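Local coordinates for protein peptidase S8 and S53, subtilisin, kexin, sedolisin (Mycobacterium smegmatis, PDB 4KG7) that probably cleaves peptide bonds as a subtilisin-like serine endopeptidase, the mycosin protease MycP3 of the type VII (ESX-3) secretion system, at residues G18-M26 / G88-D96; A225-P233 / F274-G282. One frame throughout, in Å; residues are numbered along the deposited sequence. Where two conformers were deposited one is given.

From the N terminus, the loop 18-26 comes first and meets 88-96, at the end of the edge strand 85-90, in contact 1; this closes a loop of 61 residues that includes helices 48-53 and 55-59 and strand 68-73. The chain then adds strands 129-134, 175-178 and 209-213 before contact 2 opens. There the long loop after strand 209-213 meets the connection into strand 281-286, the opposite edge strand, closing a loop that contains strands 248-251 and 259-265. The two contacts follow in series, neither nested nor crossing, with centres about 30 Å apart. Contact 1 ties the N-terminal extension to one edge of the subtilisin fold, and contact 2 joins two loops beside the other.

Contact 1: residues G18-M26 / G88-D96; sequences GTAGPAQPM and GGDYIESTD
The loop 18-26 runs past the end of strand 85-90, its backbone coming nearest where G21 CA lies 4.1 Å from Y91 CA, and G21 N donates to D90 O. Y91 makes a large share of the contact. Its OH donates to T19 O at 2.9 Å, reaching that oxygen from above the carbonyl plane, while A20 CB and G21 N lie over one face of the ring, both displaced toward its rim. P22 sets its ring against the turn, with CB 3.2 Å from Y91 O. M26 CG sits 3.3 Å from I92 O; bends at chi2 (-67°) and chi3 (-81°) bring M26 CE to 4.3 Å from I92 CD1. One water joins M26 N to I92 O. The turn itself is shaped by D90, whose OD1 accepts from I92 N in an Asx turn and whose OD2 takes both T95 OG1 and T95 N; R134 forms salt bridges with D90 and E93. Around the contact, Y91 packs on helix 150-170, where R163 bonds to T19 O and G21 O, while I92 and M26 rest on strand 140-142.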
loop_
_atom_site.group_PDB
_atom_site.type_symbol
_atom_site.label_atom_id
_atom_site.label_comp_id
_atom_site.label_asym_id
_atom_site.label_seq_id
_atom_site.Cartn_x
_atom_site.Cartn_y
_atom_site.Cartn_z
ATOM N N GLY A 18 -8.166 16.870 -7.599
ATOM C CA GLY A 18 -8.150 16.113 -6.361
ATOM C C GLY A 18 -9.415 16.230 -5.495
ATOM O O GLY A 18 -9.390 15.914 -4.330
ATOM N N THR A 19 -10.520 16.652 -6.096
ATOM C CA THR A 19 -11.817 16.727 -5.454
ATOM C C THR A 19 -12.120 15.423 -4.771
ATOM O O THR A 19 -11.849 14.345 -5.330
ATOM C CB THR A 19 -12.903 16.980 -6.536
ATOM O OG1 THR A 19 -12.498 18.090 -7.363
ATOM C CG2 THR A 19 -14.283 17.269 -5.956
ATOM N N ALA A 20 -12.696 15.504 -3.578
ATOM C CA ALA A 20 -13.117 14.299 -2.881
ATOM C C ALA A 20 -14.563 13.961 -3.240
ATOM O O ALA A 20 -15.167 14.593 -4.087
ATOM C CB ALA A 20 -12.927 14.471 -1.379
ATOM N N GLY A 21 -15.089 12.916 -2.598
ATOM C CA GLY A 21 -16.481 12.505 -2.750
ATOM C C GLY A 21 -16.684 11.386 -3.770
ATOM O O GLY A 21 -15.968 11.279 -4.751
ATOM N N PRO A 22 -17.710 10.560 -3.561
ATOM C CA PRO A 22 -18.009 9.497 -4.520
ATOM C C PRO A 22 -18.639 10.058 -5.798
ATOM O O PRO A 22 -19.215 11.137 -5.767
ATOM C CB PRO A 22 -19.017 8.642 -3.751
ATOM C CG PRO A 22 -19.739 9.632 -2.923
ATOM C CD PRO A 22 -18.644 10.539 -2.424
ATOM N N ALA A 23 -18.559 9.295 -6.884
ATOM C CA ALA A 23 -19.133 9.702 -8.160
ATOM C C ALA A 23 -20.654 9.620 -8.127
ATOM O O ALA A 23 -21.333 10.373 -8.831
ATOM C CB ALA A 23 -18.563 8.858 -9.283
ATOM N N GLN A 24 -21.177 8.686 -7.324
ATOM C CA GLN A 24 -22.613 8.588 -7.037
ATOM C C GLN A 24 -22.809 8.239 -5.573
ATOM O O GLN A 24 -21.887 7.742 -4.914
ATOM C CB GLN A 24 -23.325 7.563 -7.931
ATOM C CG GLN A 24 -22.820 6.148 -7.841
ATOM C CD GLN A 24 -23.599 5.169 -8.721
ATOM O OE1 GLN A 24 -24.815 5.275 -8.892
ATOM N NE2 GLN A 24 -22.882 4.196 -9.275
ATOM N N PRO A 25 -23.990 8.538 -5.045
ATOM C CA PRO A 25 -24.243 8.229 -3.639
ATOM C C PRO A 25 -24.043 6.753 -3.308
ATOM O O PRO A 25 -24.399 5.891 -4.104
ATOM C CB PRO A 25 -25.688 8.673 -3.458
ATOM C CG PRO A 25 -25.858 9.786 -4.452
ATOM C CD PRO A 25 -25.113 9.283 -5.652
ATOM N N MET A 26 -23.451 6.492 -2.142
ATOM C CA MET A 26 -23.123 5.140 -1.686
ATOM C C MET A 26 -23.944 4.818 -0.449
ATOM O O MET A 26 -24.379 5.722 0.279
ATOM C CB MET A 26 -21.629 5.048 -1.350
ATOM C CG MET A 26 -20.722 5.487 -2.488
ATOM S SD MET A 26 -20.817 4.377 -3.905
ATOM C CE MET A 26 -19.711 3.085 -3.339
ATOM N N GLY A 88 -7.870 13.627 5.380
ATOM C CA GLY A 88 -7.660 13.801 3.950
ATOM C C GLY A 88 -8.912 13.572 3.133
ATOM O O GLY A 88 -8.852 13.670 1.916
ATOM N N GLY A 89 -10.042 13.301 3.776
ATOM C CA GLY A 89 -11.309 13.215 3.085
ATOM C C GLY A 89 -11.746 11.806 2.723
ATOM O O GLY A 89 -11.134 10.821 3.127
ATOM N N ASP A 90 -12.824 11.737 1.925
ATOM C CA ASP A 90 -13.597 10.509 1.770
ATOM C C ASP A 90 -14.164 10.452 0.340
ATOM O O ASP A 90 -14.729 11.434 -0.162
ATOM C CB ASP A 90 -14.716 10.547 2.824
ATOM C CG ASP A 90 -15.451 9.227 3.009
ATOM O OD1 ASP A 90 -15.205 8.253 2.285
ATOM O OD2 ASP A 90 -16.330 9.181 3.906
ATOM N N TYR A 91 -14.026 9.288 -0.287
ATOM C CA TYR A 91 -14.548 9.010 -1.633
ATOM C C TYR A 91 -15.716 8.015 -1.553
ATOM O O TYR A 91 -16.209 7.595 -2.589
ATOM C CB TYR A 91 -13.439 8.447 -2.546
ATOM C CG TYR A 91 -12.482 9.543 -2.917
ATOM C CD1 TYR A 91 -11.462 9.929 -2.038
ATOM C CD2 TYR A 91 -12.635 10.248 -4.085
ATOM C CE1 TYR A 91 -10.596 10.974 -2.359
ATOM C CE2 TYR A 91 -11.782 11.287 -4.410
ATOM C CZ TYR A 91 -10.764 11.643 -3.543
ATOM O OH TYR A 91 -9.922 12.698 -3.841
ATOM N N ILE A 92 -16.175 7.707 -0.336
ATOM C CA ILE A 92 -17.269 6.731 -0.103
ATOM C C ILE A 92 -18.479 7.454 0.489
ATOM O O ILE A 92 -19.529 7.529 -0.146
ATOM C CB ILE A 92 -16.812 5.565 0.788
ATOM C CG1 ILE A 92 -15.698 4.750 0.100
ATOM C CG2 ILE A 92 -17.984 4.659 1.089
ATOM C CD1 ILE A 92 -16.111 3.956 -1.121
ATOM N N GLU A 93 -18.302 8.018 1.680
ATOM C CA GLU A 93 -19.277 8.916 2.279
ATOM C C GLU A 93 -18.697 10.332 2.259
ATOM O O GLU A 93 -17.870 10.648 1.398
ATOM C CB GLU A 93 -19.637 8.460 3.698
ATOM C CG GLU A 93 -20.169 7.033 3.803
ATOM C CD GLU A 93 -20.522 6.653 5.220
ATOM O OE1 GLU A 93 -19.612 6.593 6.071
ATOM O OE2 GLU A 93 -21.726 6.399 5.495
ATOM N N SER A 94 -19.093 11.163 3.227
ATOM C CA SER A 94 -18.636 12.555 3.294
ATOM C C SER A 94 -17.895 12.827 4.594
ATOM O O SER A 94 -17.891 13.966 5.110
ATOM C CB SER A 94 -19.825 13.516 3.137
ATOM O OG SER A 94 -20.825 13.274 4.110
ATOM N N THR A 95 -17.261 11.792 5.126
ATOM C CA THR A 95 -16.462 11.916 6.342
ATOM C C THR A 95 -15.137 12.603 6.027
ATOM O O THR A 95 -14.823 12.906 4.882
ATOM C CB THR A 95 -16.188 10.540 7.037
ATOM O OG1 THR A 95 -15.226 9.784 6.283
ATOM C CG2 THR A 95 -17.463 9.733 7.213
ATOM N N ASP A 96 -14.326 12.768 7.065
ATOM C CA ASP A 96 -13.018 13.404 6.980
ATOM C C ASP A 96 -11.895 12.423 6.691
ATOM O O ASP A 96 -10.739 12.805 6.604
ATOM C CB ASP A 96 -12.737 14.177 8.281
ATOM C CG ASP A 96 -12.776 13.303 9.537
ATOM O OD1 ASP A 96 -12.984 12.069 9.441
ATOM O OD2 ASP A 96 -12.646 13.906 10.637
HETATM O O HOH W 1 -22.207 8.449 -0.354
HETATM O O HOH W 2 -23.953 6.224 3.687
#

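Contact 2: residues A225-P233 / F274-G282; sequences AACESNPLP and FTMAGPWVG
Two loops of the subtilase domain meet here, the long connection between strands 209-213 and 248-251 and the segment that leads into edge strand 281-286, and their bonds centre on A277. S229 OG accepts from A277 N at 3.0 Å in a nearly straight bond (171°). The carbonyl oxygen of A277 receives two N-H groups of N230. The backbone N comes from above the carbonyl plane, whereas ND2, also 3.0 Å from A277 O, lies in that plane. With CG of N230 beside its own backbone N, the side chain folds back and brings ND2 to the oxygen that the backbone N already reaches. The amide has further partners outside the two loops: OD1 accepts from T247 N and ND2 also donates to S248 O, which should fix its rotation.

These bonds join the two loops beside the edge of the parallel sheet of the subtilisin fold, where a type I turn, G278 to V281, brings the chain into strand 281-286. W280 belongs to this turn. G278 CA and P279 CD lie over one face of its indole, and the amide of N230 stands almost perpendicular to the ring, the planes 85° apart, with ND2 3.7 Å from W280 CH2. W243 meets the indole edge-to-face.

M276 extends alongside the other loop. Its CG lies anti to the backbone N (chi1 -178°) and the chain stays straight beyond, carrying SD to 3.6 Å from C227 CB and CE to 3.3 Å from E228 O. C227 is itself disulfide-bonded to C183, on strand 182-185, which M276 also touches. On the exposed L232, CD2 packs 3.9 Å from A277 CB.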
loop_
_atom_site.group_PDB
_atom_site.type_symbol
_atom_site.label_atom_id
_atom_site.label_comp_id
_atom_site.label_asym_id
_atom_site.label_seq_id
_atom_site.Cartn_x
_atom_site.Cartn_y
_atom_site.Cartn_z
ATOM N N ALA A 225 -11.698 -8.056 -10.659
ATOM C CA ALA A 225 -11.464 -9.493 -10.824
ATOM C C ALA A 225 -10.531 -10.085 -9.758
ATOM O O ALA A 225 -9.723 -9.387 -9.150
ATOM C CB ALA A 225 -10.900 -9.767 -12.209
ATOM N N ALA A 226 -10.641 -11.397 -9.549
ATOM C CA ALA A 226 -9.723 -12.081 -8.671
ATOM C C ALA A 226 -8.322 -11.906 -9.271
ATOM O O ALA A 226 -8.106 -12.137 -10.455
ATOM C CB ALA A 226 -10.087 -13.562 -8.541
ATOM N N CYS A 227 -7.395 -11.461 -8.450
ATOM C CA CYS A 227 -5.992 -11.356 -8.838
ATOM C C CYS A 227 -5.365 -12.740 -9.028
ATOM O O CYS A 227 -5.614 -13.632 -8.229
ATOM C CB CYS A 227 -5.233 -10.623 -7.741
ATOM S SG CYS A 227 -5.760 -8.906 -7.472
ATOM N N GLU A 228 -4.537 -12.922 -10.056
ATOM C CA GLU A 228 -3.827 -14.177 -10.235
ATOM C C GLU A 228 -2.384 -13.907 -10.597
ATOM O O GLU A 228 -2.091 -12.969 -11.350
ATOM C CB GLU A 228 -4.479 -15.019 -11.346
ATOM C CG GLU A 228 -5.830 -15.581 -10.954
ATOM C CD GLU A 228 -6.552 -16.328 -12.067
ATOM O OE1 GLU A 228 -6.024 -16.457 -13.204
ATOM O OE2 GLU A 228 -7.690 -16.781 -11.786
ATOM N N SER A 229 -1.473 -14.710 -10.062
ATOM C CA SER A 229 -0.085 -14.602 -10.446
ATOM C C SER A 229 0.088 -14.774 -11.944
ATOM O O SER A 229 -0.510 -15.658 -12.562
ATOM C CB SER A 229 0.748 -15.639 -9.713
ATOM O OG SER A 229 1.010 -15.212 -8.389
ATOM N N ASN A 230 0.981 -13.952 -12.501
ATOM C CA ASN A 230 1.334 -13.994 -13.921
ATOM C C ASN A 230 2.530 -14.895 -14.188
ATOM O O ASN A 230 3.301 -15.181 -13.275
ATOM C CB ASN A 230 1.635 -12.586 -14.373
ATOM C CG ASN A 230 0.410 -11.725 -14.337
ATOM O OD1 ASN A 230 -0.517 -11.939 -15.124
ATOM N ND2 ASN A 230 0.358 -10.782 -13.389
ATOM N N PRO A 231 2.678 -15.366 -15.432
ATOM C CA PRO A 231 3.814 -16.235 -15.712
ATOM C C PRO A 231 5.137 -15.540 -15.441
ATOM O O PRO A 231 5.278 -14.327 -15.640
ATOM C CB PRO A 231 3.688 -16.563 -17.209
ATOM C CG PRO A 231 2.308 -16.168 -17.578
ATOM C CD PRO A 231 1.794 -15.181 -16.596
ATOM N N LEU A 232 6.099 -16.307 -14.959
ATOM C CA LEU A 232 7.377 -15.775 -14.553
ATOM C C LEU A 232 8.261 -15.462 -15.770
ATOM O O LEU A 232 7.924 -15.850 -16.892
ATOM C CB LEU A 232 8.059 -16.803 -13.644
ATOM C CG LEU A 232 7.280 -17.139 -12.370
ATOM C CD1 LEU A 232 8.073 -18.176 -11.612
ATOM C CD2 LEU A 232 7.043 -15.909 -11.515
ATOM N N PRO A 233 9.378 -14.760 -15.552
ATOM C CA PRO A 233 10.319 -14.438 -16.622
ATOM C C PRO A 233 10.609 -15.662 -17.493
ATOM O O PRO A 233 10.807 -16.757 -16.961
ATOM C CB PRO A 233 11.548 -13.977 -15.840
ATOM C CG PRO A 233 10.933 -13.230 -14.694
ATOM C CD PRO A 233 9.836 -14.185 -14.270
ATOM N N PHE A 274 1.192 -16.444 -1.108
ATOM C CA PHE A 274 0.072 -15.713 -1.738
ATOM C C PHE A 274 0.498 -14.494 -2.555
ATOM O O PHE A 274 -0.332 -13.838 -3.153
ATOM C CB PHE A 274 -0.912 -15.267 -0.648
ATOM C CG PHE A 274 -0.273 -14.457 0.444
ATOM C CD1 PHE A 274 0.014 -13.105 0.256
ATOM C CD2 PHE A 274 0.150 -15.059 1.620
ATOM C CE1 PHE A 274 0.650 -12.378 1.246
ATOM C CE2 PHE A 274 0.773 -14.324 2.627
ATOM C CZ PHE A 274 1.033 -12.976 2.440
ATOM N N THR A 275 1.782 -14.172 -2.602
ATOM C CA THR A 275 2.167 -12.908 -3.238
ATOM C C THR A 275 1.953 -12.999 -4.748
ATOM O O THR A 275 2.362 -13.983 -5.373
ATOM C CB THR A 275 3.567 -12.431 -2.798
ATOM O OG1 THR A 275 3.654 -10.996 -2.901
ATOM C CG2 THR A 275 4.671 -13.075 -3.587
ATOM N N MET A 276 1.329 -11.980 -5.332
ATOM C CA MET A 276 0.963 -12.044 -6.764
ATOM C C MET A 276 2.167 -11.735 -7.642
ATOM O O MET A 276 2.697 -10.620 -7.580
ATOM C CB MET A 276 -0.133 -11.046 -7.073
ATOM C CG MET A 276 -0.602 -11.091 -8.518
ATOM S SD MET A 276 -1.884 -9.855 -8.766
ATOM C CE MET A 276 -1.880 -9.750 -10.543
ATOM N N ALA A 277 2.529 -12.646 -8.533
ATOM C CA ALA A 277 3.659 -12.426 -9.426
ATOM C C ALA A 277 3.272 -11.477 -10.539
ATOM O O ALA A 277 2.210 -11.602 -11.124
ATOM C CB ALA A 277 4.108 -13.721 -10.050
ATOM N N GLY A 278 4.160 -10.542 -10.844
ATOM C CA GLY A 278 3.980 -9.697 -12.012
ATOM C C GLY A 278 5.289 -9.022 -12.369
ATOM O O GLY A 278 6.173 -8.881 -11.510
ATOM N N PRO A 279 5.396 -8.528 -13.605
ATOM C CA PRO A 279 6.648 -7.930 -14.128
ATOM C C PRO A 279 6.955 -6.555 -13.560
ATOM O O PRO A 279 8.042 -6.036 -13.799
ATOM C CB PRO A 279 6.379 -7.837 -15.631
ATOM C CG PRO A 279 4.911 -7.663 -15.709
ATOM C CD PRO A 279 4.347 -8.568 -14.641
ATOM N N TRP A 280 6.018 -6.009 -12.794
ATOM C CA TRP A 280 6.116 -4.686 -12.175
ATOM C C TRP A 280 6.685 -4.718 -10.762
ATOM O O TRP A 280 7.038 -3.674 -10.225
ATOM C CB TRP A 280 4.720 -4.016 -12.168
ATOM C CG TRP A 280 3.667 -4.955 -11.777
ATOM C CD1 TRP A 280 3.429 -5.472 -10.533
ATOM C CD2 TRP A 280 2.743 -5.591 -12.664
ATOM N NE1 TRP A 280 2.395 -6.387 -10.596
ATOM C CE2 TRP A 280 1.962 -6.483 -11.894
ATOM C CE3 TRP A 280 2.484 -5.481 -14.022
ATOM C CZ2 TRP A 280 0.934 -7.248 -12.453
ATOM C CZ3 TRP A 280 1.470 -6.260 -14.575
ATOM C CH2 TRP A 280 0.720 -7.136 -13.799
ATOM N N VAL A 281 6.743 -5.902 -10.138
ATOM C CA VAL A 281 7.120 -5.994 -8.707
ATOM C C VAL A 281 8.566 -5.532 -8.542
ATOM O O VAL A 281 9.468 -6.009 -9.244
ATOM C CB VAL A 281 6.918 -7.384 -8.105
ATOM C CG1 VAL A 281 7.312 -7.363 -6.633
ATOM C CG2 VAL A 281 5.456 -7.796 -8.243
ATOM N N GLY A 282 8.779 -4.580 -7.621
ATOM C CA GLY A 282 10.078 -3.938 -7.438
ATOM C C GLY A 282 10.823 -4.231 -6.144
ATOM O O GLY A 282 12.048 -4.095 -6.067
#